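Local coordinates for protein superoxide dismutase [Fe] (Aquifex pyrophilus, PDB 1COJ) that converts toxic superoxide radicals into hydrogen peroxide and oxygen, using one iron ion bound in each subunit of its tetramer, at residues H27-H31 against D163-A168; Y84-L88 against Y180-F184. All blocks are in the same frame, centred on the assembly; numbering follows the deposited sequence.

In the fold
Both contacts are buried and join the same two parts of the chain, the alpha-hairpin domain and the C-terminal domain, with the iron at the seam. Contact 1 sets helix 21-47 against the loop that follows strand 157-163; contact 2 sets the C-terminal end of helix 63-86 and the residues after it against helix 177-186. Their chemistry differs with place: 27-31 and 163-168 meet through metal bonds and stacked imidazoles beside a second subunit, whereas 84-88 and 180-184 meet through F184 packed against Y84, L88 and M87, plus a pair of tyrosine hydroxyls, with no other subunit touching them. The two are continuous: H27 packs on Y84, and Y180 OH probably hydrogen-bonds D163 O.

Contact 1: residues H27-H31 against D163-A168; sequences HFEAH and DTYEHA. With FE (Fe (III) ion), chain B.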
ATOM      1  N   HIS A  27     -14.105 -18.034 -10.025  1.00 11.17           N
ATOM      2  CA  HIS A  27     -13.611 -17.649  -8.707  1.00 12.10           C
ATOM      3  C   HIS A  27     -12.827 -18.787  -8.060  1.00 13.35           C
ATOM      4  O   HIS A  27     -11.723 -18.577  -7.546  1.00 11.82           O
ATOM      5  CB  HIS A  27     -14.773 -17.223  -7.803  1.00 11.48           C
ATOM      6  CG  HIS A  27     -14.359 -16.384  -6.634  1.00 13.92           C
ATOM      7  ND1 HIS A  27     -15.219 -15.958  -5.644  1.00 14.16           N
ATOM      8  CD2 HIS A  27     -13.141 -15.877  -6.303  1.00 13.93           C
ATOM      9  CE1 HIS A  27     -14.516 -15.226  -4.767  1.00 17.87           C
ATOM     10  NE2 HIS A  27     -13.247 -15.147  -5.125  1.00 18.29           N
ATOM     11  N   PHE A  28     -13.381 -19.993  -8.133  1.00 12.86           N
ATOM     12  CA  PHE A  28     -12.754 -21.171  -7.548  1.00 13.05           C
ATOM     13  C   PHE A  28     -11.660 -21.777  -8.426  1.00 12.55           C
ATOM     14  O   PHE A  28     -10.532 -21.979  -7.977  1.00 12.34           O
ATOM     15  CB  PHE A  28     -13.813 -22.237  -7.245  1.00 12.39           C
ATOM     16  CG  PHE A  28     -13.322 -23.342  -6.356  1.00 11.97           C
ATOM     17  CD1 PHE A  28     -13.478 -23.258  -4.974  1.00 11.33           C
ATOM     18  CD2 PHE A  28     -12.690 -24.460  -6.895  1.00 11.29           C
ATOM     19  CE1 PHE A  28     -13.008 -24.274  -4.135  1.00 12.15           C
ATOM     20  CE2 PHE A  28     -12.217 -25.479  -6.069  1.00 12.26           C
ATOM     21  CZ  PHE A  28     -12.375 -25.386  -4.685  1.00 11.40           C
ATOM     22  N   GLU A  29     -11.999 -22.045  -9.682  1.00 12.37           N
ATOM     23  CA  GLU A  29     -11.078 -22.666 -10.623  1.00 12.20           C
ATOM     24  C   GLU A  29      -9.917 -21.817 -11.123  1.00 11.13           C
ATOM     25  O   GLU A  29      -8.836 -22.344 -11.371  1.00 12.76           O
ATOM     26  CB  GLU A  29     -11.851 -23.232 -11.820  1.00 12.22           C
ATOM     27  CG  GLU A  29     -12.914 -24.261 -11.458  1.00 14.69           C
ATOM     28  CD  GLU A  29     -12.348 -25.501 -10.782  1.00 16.09           C
ATOM     29  OE1 GLU A  29     -11.172 -25.850 -11.027  1.00 17.34           O
ATOM     30  OE2 GLU A  29     -13.092 -26.138 -10.008  1.00 17.04           O
ATOM     31  N   ALA A  30     -10.126 -20.516 -11.293  1.00 11.29           N
ATOM     32  CA  ALA A  30      -9.055 -19.662 -11.791  1.00 11.91           C
ATOM     33  C   ALA A  30      -8.330 -18.867 -10.712  1.00 12.63           C
ATOM     34  O   ALA A  30      -7.113 -18.986 -10.558  1.00 13.85           O
ATOM     35  CB  ALA A  30      -9.576 -18.727 -12.876  1.00 10.26           C
ATOM     36  N   HIS A  31      -9.079 -18.058  -9.970  1.00 11.36           N
ATOM     37  CA  HIS A  31      -8.497 -17.225  -8.926  1.00 12.08           C
ATOM     38  C   HIS A  31      -7.929 -17.990  -7.750  1.00 11.20           C
ATOM     39  O   HIS A  31      -6.731 -17.928  -7.492  1.00 12.96           O
ATOM     40  CB  HIS A  31      -9.514 -16.189  -8.457  1.00 10.63           C
ATOM     41  CG  HIS A  31      -9.926 -15.236  -9.536  1.00 12.46           C
ATOM     42  ND1 HIS A  31      -9.042 -14.333 -10.092  1.00 11.05           N
ATOM     43  CD2 HIS A  31     -11.091 -15.084 -10.206  1.00 12.54           C
ATOM     44  CE1 HIS A  31      -9.648 -13.666 -11.062  1.00 12.95           C
ATOM     45  NE2 HIS A  31     -10.888 -14.100 -11.154  1.00 12.39           N
ATOM     46  N   ASP A 163     -15.588 -11.856   0.744  1.00  9.06           N
ATOM     47  CA  ASP A 163     -14.727 -11.426  -0.348  1.00  9.86           C
ATOM     48  C   ASP A 163     -15.390 -10.237  -1.045  1.00 12.07           C
ATOM     49  O   ASP A 163     -16.526 -10.352  -1.508  1.00 13.05           O
ATOM     50  CB  ASP A 163     -14.556 -12.569  -1.356  1.00  9.06           C
ATOM     51  CG  ASP A 163     -13.471 -12.295  -2.382  1.00 14.18           C
ATOM     52  OD1 ASP A 163     -12.876 -11.198  -2.362  1.00 12.17           O
ATOM     53  OD2 ASP A 163     -13.181 -13.196  -3.191  1.00 15.60           O
ATOM     54  N   THR A 164     -14.700  -9.100  -1.115  1.00  9.99           N
ATOM     55  CA  THR A 164     -15.264  -7.936  -1.786  1.00 10.35           C
ATOM     56  C   THR A 164     -14.519  -7.602  -3.075  1.00 10.48           C
ATOM     57  O   THR A 164     -14.739  -6.553  -3.672  1.00 12.53           O
ATOM     58  CB  THR A 164     -15.356  -6.689  -0.859  1.00  9.49           C
ATOM     59  OG1 THR A 164     -14.049  -6.283  -0.447  1.00 13.07           O
ATOM     60  CG2 THR A 164     -16.199  -6.994   0.367  1.00  9.22           C
ATOM     61  N   TYR A 165     -13.608  -8.481  -3.490  1.00 11.13           N
ATOM     62  CA  TYR A 165     -12.887  -8.280  -4.746  1.00  9.89           C
ATOM     63  C   TYR A 165     -13.956  -8.319  -5.823  1.00 11.04           C
ATOM     64  O   TYR A 165     -14.916  -9.084  -5.719  1.00 10.95           O
ATOM     65  CB  TYR A 165     -11.902  -9.415  -5.016  1.00  9.81           C
ATOM     66  CG  TYR A 165     -10.499  -9.184  -4.499  1.00 10.78           C
ATOM     67  CD1 TYR A 165      -9.436  -8.993  -5.384  1.00 11.88           C
ATOM     68  CD2 TYR A 165     -10.222  -9.191  -3.129  1.00 11.13           C
ATOM     69  CE1 TYR A 165      -8.125  -8.819  -4.921  1.00 13.53           C
ATOM     70  CE2 TYR A 165      -8.912  -9.016  -2.652  1.00 10.77           C
ATOM     71  CZ  TYR A 165      -7.868  -8.832  -3.554  1.00 11.99           C
ATOM     72  OH  TYR A 165      -6.566  -8.689  -3.101  1.00 11.38           O
ATOM     73  N   GLU A 166     -13.765  -7.547  -6.883  1.00 12.34           N
ATOM     74  CA  GLU A 166     -14.740  -7.489  -7.963  1.00 13.34           C
ATOM     75  C   GLU A 166     -15.049  -8.827  -8.625  1.00 13.16           C
ATOM     76  O   GLU A 166     -16.182  -9.065  -9.036  1.00 13.48           O
ATOM     77  CB  GLU A 166     -14.313  -6.450  -8.996  1.00 12.66           C
ATOM     78  CG  GLU A 166     -14.261  -5.060  -8.398  1.00 14.64           C
ATOM     79  CD  GLU A 166     -13.818  -3.991  -9.372  1.00 18.39           C
ATOM     80  OE1 GLU A 166     -12.937  -4.253 -10.221  1.00 15.97           O
ATOM     81  OE2 GLU A 166     -14.349  -2.866  -9.269  1.00 19.53           O
ATOM     82  N   HIS A 167     -14.066  -9.719  -8.696  1.00 12.90           N
ATOM     83  CA  HIS A 167     -14.290 -11.024  -9.313  1.00 12.97           C
ATOM     84  C   HIS A 167     -15.271 -11.893  -8.527  1.00 13.45           C
ATOM     85  O   HIS A 167     -15.841 -12.842  -9.065  1.00 14.00           O
ATOM     86  CB  HIS A 167     -12.962 -11.773  -9.533  1.00 14.67           C
ATOM     87  CG  HIS A 167     -12.203 -12.069  -8.275  1.00 15.00           C
ATOM     88  ND1 HIS A 167     -10.863 -11.794  -8.097  1.00 13.69           N
ATOM     89  CD2 HIS A 167     -12.606 -12.670  -7.128  1.00 15.08           C
ATOM     90  CE1 HIS A 167     -10.510 -12.228  -6.883  1.00 16.42           C
ATOM     91  NE2 HIS A 167     -11.540 -12.766  -6.262  1.00 19.60           N
ATOM     92  N   ALA A 168     -15.494 -11.545  -7.264  1.00 10.81           N
ATOM     93  CA  ALA A 168     -16.392 -12.308  -6.408  1.00 11.01           C
ATOM     94  C   ALA A 168     -17.880 -12.134  -6.733  1.00 11.76           C
ATOM     95  O   ALA A 168     -18.679 -13.049  -6.489  1.00 12.44           O
ATOM     96  CB  ALA A 168     -16.136 -11.960  -4.950  1.00 12.57           C
TER
HETATM   97 FE    FE B 213     -11.786 -13.752  -4.438  0.55 20.15          FE
HETATM   98  O   HOH W   1     -18.052 -15.557  -5.463  1.00 11.65           O
HETATM   99  O   HOH W   2     -10.580 -12.375  -3.630  1.00 13.62           O
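H27, D163 and H167 converge on one iron(III) ion. H27 reaches it by NE2 (2.1 Å), its CG anti to the backbone N (chi1 -160°), which carries the imidazole off the helix toward the metal. D163 arrives from the opposite direction and binds through OD2; this oxygen lies at the edge of the H27 ring, near its plane, with the carboxylate turned out of that plane. H167 NE2 also stands 2.1 Å from the iron, its ring inclined at 55° to that of H27, neither stacked nor edge-on. H81 and water 2 complete the five ligands. Histidine nitrogens and a carboxylate oxygen suit such a site because each offers a lone pair to the ion.

Rotation of the H167 ring is limited from both faces. H31 stacks on one, centroids 4.0 Å and planes 20° apart, with H167 ND1 over the centre of the H31 ring; Y165 CB touches the opposite face near its rim. D163 OD1 accepts from Y165 N in an Asx turn, met from above the carboxylate plane, which would help to fix the carboxylate's rotation while OD2 holds the iron. Small A168 sets CB 3.7 Å from H27 CE1, while water 1 bridges H27 ND1 to A168 O.

Thus helix 21-47 faces the loop between strand 157-163 and helix 170-173, helix 63-86 supplies H81, and a second subunit hydrogen-bonds H167 ND1 through its E166 and H31 NE2 through its Y170.

Contact 2: residues Y84-L88 against Y180-F184; sequences YFGML and YIDAF
F184 projects from helix 177-186 into the angle between Y84 and L88, and here the packing is tightest. Its CE1 lies 3.6 Å from Y84 CE1; the two rings are almost parallel (11°) but meet rim to rim, with centroids 5.8 Å apart, so neither covers the other's face. L88 comes across at about a right angle and sets CD2 3.8 Å from F184 CE1, while its other methyl, CD1, lies over the rim of the Y84 ring. A branched leucine suits this spot because its two methyls can serve two rings at once.

M87 packs its methyl just as closely, CE 3.8 Å from F184 CZ, and the bend at chi3 (-77°) turns that methyl toward the phenylalanine. Only its sulfur is more distant: M87 SD stands at the ring edge, 5.4 Å from the F184 centroid and 77° off the ring normal, a Met-aromatic contact. Were F184 replaced by an alanine, the rim of Y84, CD2 of L88 and the methyl of M87 would probably lose their common partner, opening a gap. No solvent side adjoins these touching residues, all of which are buried; the partly exposed D182 turns elsewhere, to a salt bridge with K119.

The other margin is polar. Y84 and Y180 come from opposite directions, and their OH atoms lie 2.7 Å apart in a probable hydrogen bond, with Y84 OH at the edge of the Y180 ring. Tyrosine suits both places, its ring filling apolar space and its hydroxyl finding a mate. Y180 OH also bonds the carbonyl O of the iron ligand D163. With the Y84 side chain about 6 Å from the iron at its nearest, Y84 and Y180 belong to the second shell of the metal site; F184, L88 and M87 pack behind them, at the domain junction of the iron/manganese superoxide dismutase fold.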
ATOM      1  N   TYR A  84     -13.776 -18.653   3.004  1.00  9.17           N
ATOM      2  CA  TYR A  84     -14.935 -18.102   2.311  1.00  9.68           C
ATOM      3  C   TYR A  84     -15.822 -19.199   1.705  1.00 11.39           C
ATOM      4  O   TYR A  84     -16.996 -19.323   2.057  1.00 11.55           O
ATOM      5  CB  TYR A  84     -14.443 -17.128   1.234  1.00  6.55           C
ATOM      6  CG  TYR A  84     -15.493 -16.586   0.290  1.00  8.88           C
ATOM      7  CD1 TYR A  84     -16.387 -15.599   0.697  1.00  8.30           C
ATOM      8  CD2 TYR A  84     -15.546 -17.016  -1.034  1.00  8.48           C
ATOM      9  CE1 TYR A  84     -17.304 -15.044  -0.196  1.00  8.15           C
ATOM     10  CE2 TYR A  84     -16.460 -16.471  -1.935  1.00  9.96           C
ATOM     11  CZ  TYR A  84     -17.329 -15.481  -1.512  1.00 10.72           C
ATOM     12  OH  TYR A  84     -18.170 -14.879  -2.424  1.00 10.93           O
ATOM     13  N   PHE A  85     -15.255 -20.004   0.813  1.00 11.51           N
ATOM     14  CA  PHE A  85     -16.005 -21.082   0.174  1.00 12.14           C
ATOM     15  C   PHE A  85     -16.503 -22.106   1.188  1.00 11.57           C
ATOM     16  O   PHE A  85     -17.649 -22.559   1.119  1.00 12.33           O
ATOM     17  CB  PHE A  85     -15.141 -21.785  -0.875  1.00 11.42           C
ATOM     18  CG  PHE A  85     -14.812 -20.933  -2.068  1.00 11.61           C
ATOM     19  CD1 PHE A  85     -15.821 -20.298  -2.785  1.00 11.54           C
ATOM     20  CD2 PHE A  85     -13.492 -20.778  -2.485  1.00 11.11           C
ATOM     21  CE1 PHE A  85     -15.525 -19.524  -3.898  1.00 12.50           C
ATOM     22  CE2 PHE A  85     -13.184 -20.005  -3.601  1.00 11.34           C
ATOM     23  CZ  PHE A  85     -14.202 -19.378  -4.309  1.00 12.72           C
ATOM     24  N   GLY A  86     -15.648 -22.433   2.153  1.00 10.77           N
ATOM     25  CA  GLY A  86     -15.985 -23.408   3.173  1.00 11.26           C
ATOM     26  C   GLY A  86     -17.174 -23.096   4.059  1.00 11.51           C
ATOM     27  O   GLY A  86     -17.734 -23.996   4.686  1.00 12.59           O
ATOM     28  N   MET A  87     -17.584 -21.836   4.107  1.00 10.22           N
ATOM     29  CA  MET A  87     -18.714 -21.473   4.944  1.00 12.15           C
ATOM     30  C   MET A  87     -19.990 -21.176   4.162  1.00 11.74           C
ATOM     31  O   MET A  87     -20.927 -20.597   4.711  1.00 13.12           O
ATOM     32  CB  MET A  87     -18.358 -20.288   5.848  1.00 11.99           C
ATOM     33  CG  MET A  87     -18.108 -18.977   5.116  1.00 13.43           C
ATOM     34  SD  MET A  87     -17.803 -17.616   6.247  1.00 13.68           S
ATOM     35  CE  MET A  87     -19.452 -17.275   6.805  1.00 14.06           C
ATOM     36  N   LEU A  88     -20.033 -21.575   2.894  1.00 13.97           N
ATOM     37  CA  LEU A  88     -21.211 -21.347   2.058  1.00 15.34           C
ATOM     38  C   LEU A  88     -21.927 -22.651   1.699  1.00 16.80           C
ATOM     39  O   LEU A  88     -21.298 -23.610   1.243  1.00 19.85           O
ATOM     40  CB  LEU A  88     -20.827 -20.595   0.778  1.00 13.74           C
ATOM     41  CG  LEU A  88     -20.346 -19.150   0.947  1.00 14.22           C
ATOM     42  CD1 LEU A  88     -19.722 -18.658  -0.344  1.00 15.18           C
ATOM     43  CD2 LEU A  88     -21.496 -18.249   1.371  1.00 13.79           C
ATOM     44  N   TYR A 180     -25.136  -8.556  -3.539  1.00 11.30           N
ATOM     45  CA  TYR A 180     -24.217  -9.678  -3.381  1.00 11.06           C
ATOM     46  C   TYR A 180     -24.006  -9.961  -1.895  1.00 11.03           C
ATOM     47  O   TYR A 180     -23.992 -11.120  -1.470  1.00 11.26           O
ATOM     48  CB  TYR A 180     -22.883  -9.375  -4.077  1.00 11.01           C
ATOM     49  CG  TYR A 180     -21.697 -10.131  -3.520  1.00 12.23           C
ATOM     50  CD1 TYR A 180     -21.589 -11.518  -3.661  1.00 12.71           C
ATOM     51  CD2 TYR A 180     -20.677  -9.456  -2.843  1.00 12.01           C
ATOM     52  CE1 TYR A 180     -20.489 -12.215  -3.138  1.00 12.79           C
ATOM     53  CE2 TYR A 180     -19.576 -10.140  -2.317  1.00 12.21           C
ATOM     54  CZ  TYR A 180     -19.487 -11.516  -2.467  1.00 14.43           C
ATOM     55  OH  TYR A 180     -18.403 -12.185  -1.945  1.00 12.17           O
ATOM     56  N   ILE A 181     -23.858  -8.900  -1.104  1.00 12.09           N
ATOM     57  CA  ILE A 181     -23.657  -9.049   0.333  1.00 12.17           C
ATOM     58  C   ILE A 181     -24.878  -9.726   0.958  1.00 12.68           C
ATOM     59  O   ILE A 181     -24.740 -10.611   1.803  1.00 12.25           O
ATOM     60  CB  ILE A 181     -23.388  -7.687   1.010  1.00 13.38           C
ATOM     61  CG1 ILE A 181     -22.136  -7.042   0.404  1.00 14.95           C
ATOM     62  CG2 ILE A 181     -23.200  -7.874   2.510  1.00 12.91           C
ATOM     63  CD1 ILE A 181     -21.928  -5.588   0.799  1.00 14.40           C
ATOM     64  N   ASP A 182     -26.073  -9.335   0.518  1.00 13.45           N
ATOM     65  CA  ASP A 182     -27.300  -9.939   1.030  1.00 13.55           C
ATOM     66  C   ASP A 182     -27.324 -11.424   0.678  1.00 13.12           C
ATOM     67  O   ASP A 182     -27.661 -12.261   1.518  1.00 14.89           O
ATOM     68  CB  ASP A 182     -28.540  -9.253   0.443  1.00 17.94           C
ATOM     69  CG  ASP A 182     -28.726  -7.834   0.953  1.00 23.28           C
ATOM     70  OD1 ASP A 182     -28.302  -7.545   2.091  1.00 26.10           O
ATOM     71  OD2 ASP A 182     -29.304  -7.006   0.217  1.00 27.84           O
ATOM     72  N   ALA A 183     -26.948 -11.749  -0.556  1.00 13.15           N
ATOM     73  CA  ALA A 183     -26.924 -13.134  -1.013  1.00 12.95           C
ATOM     74  C   ALA A 183     -25.941 -13.955  -0.179  1.00 14.41           C
ATOM     75  O   ALA A 183     -26.234 -15.090   0.184  1.00 14.96           O
ATOM     76  CB  ALA A 183     -26.567 -13.203  -2.493  1.00 11.52           C
ATOM     77  N   PHE A 184     -24.798 -13.362   0.159  1.00 13.24           N
ATOM     78  CA  PHE A 184     -23.795 -14.048   0.972  1.00 12.99           C
ATOM     79  C   PHE A 184     -24.409 -14.468   2.312  1.00 13.15           C
ATOM     80  O   PHE A 184     -24.253 -15.612   2.751  1.00 10.81           O
ATOM     81  CB  PHE A 184     -22.569 -13.151   1.210  1.00 13.11           C
ATOM     82  CG  PHE A 184     -21.554 -13.758   2.140  1.00 12.20           C
ATOM     83  CD1 PHE A 184     -20.539 -14.571   1.647  1.00 13.33           C
ATOM     84  CD2 PHE A 184     -21.627 -13.536   3.514  1.00 12.69           C
ATOM     85  CE1 PHE A 184     -19.616 -15.160   2.513  1.00 12.94           C
ATOM     86  CE2 PHE A 184     -20.711 -14.120   4.383  1.00 11.94           C
ATOM     87  CZ  PHE A 184     -19.703 -14.932   3.879  1.00 10.52           C
TER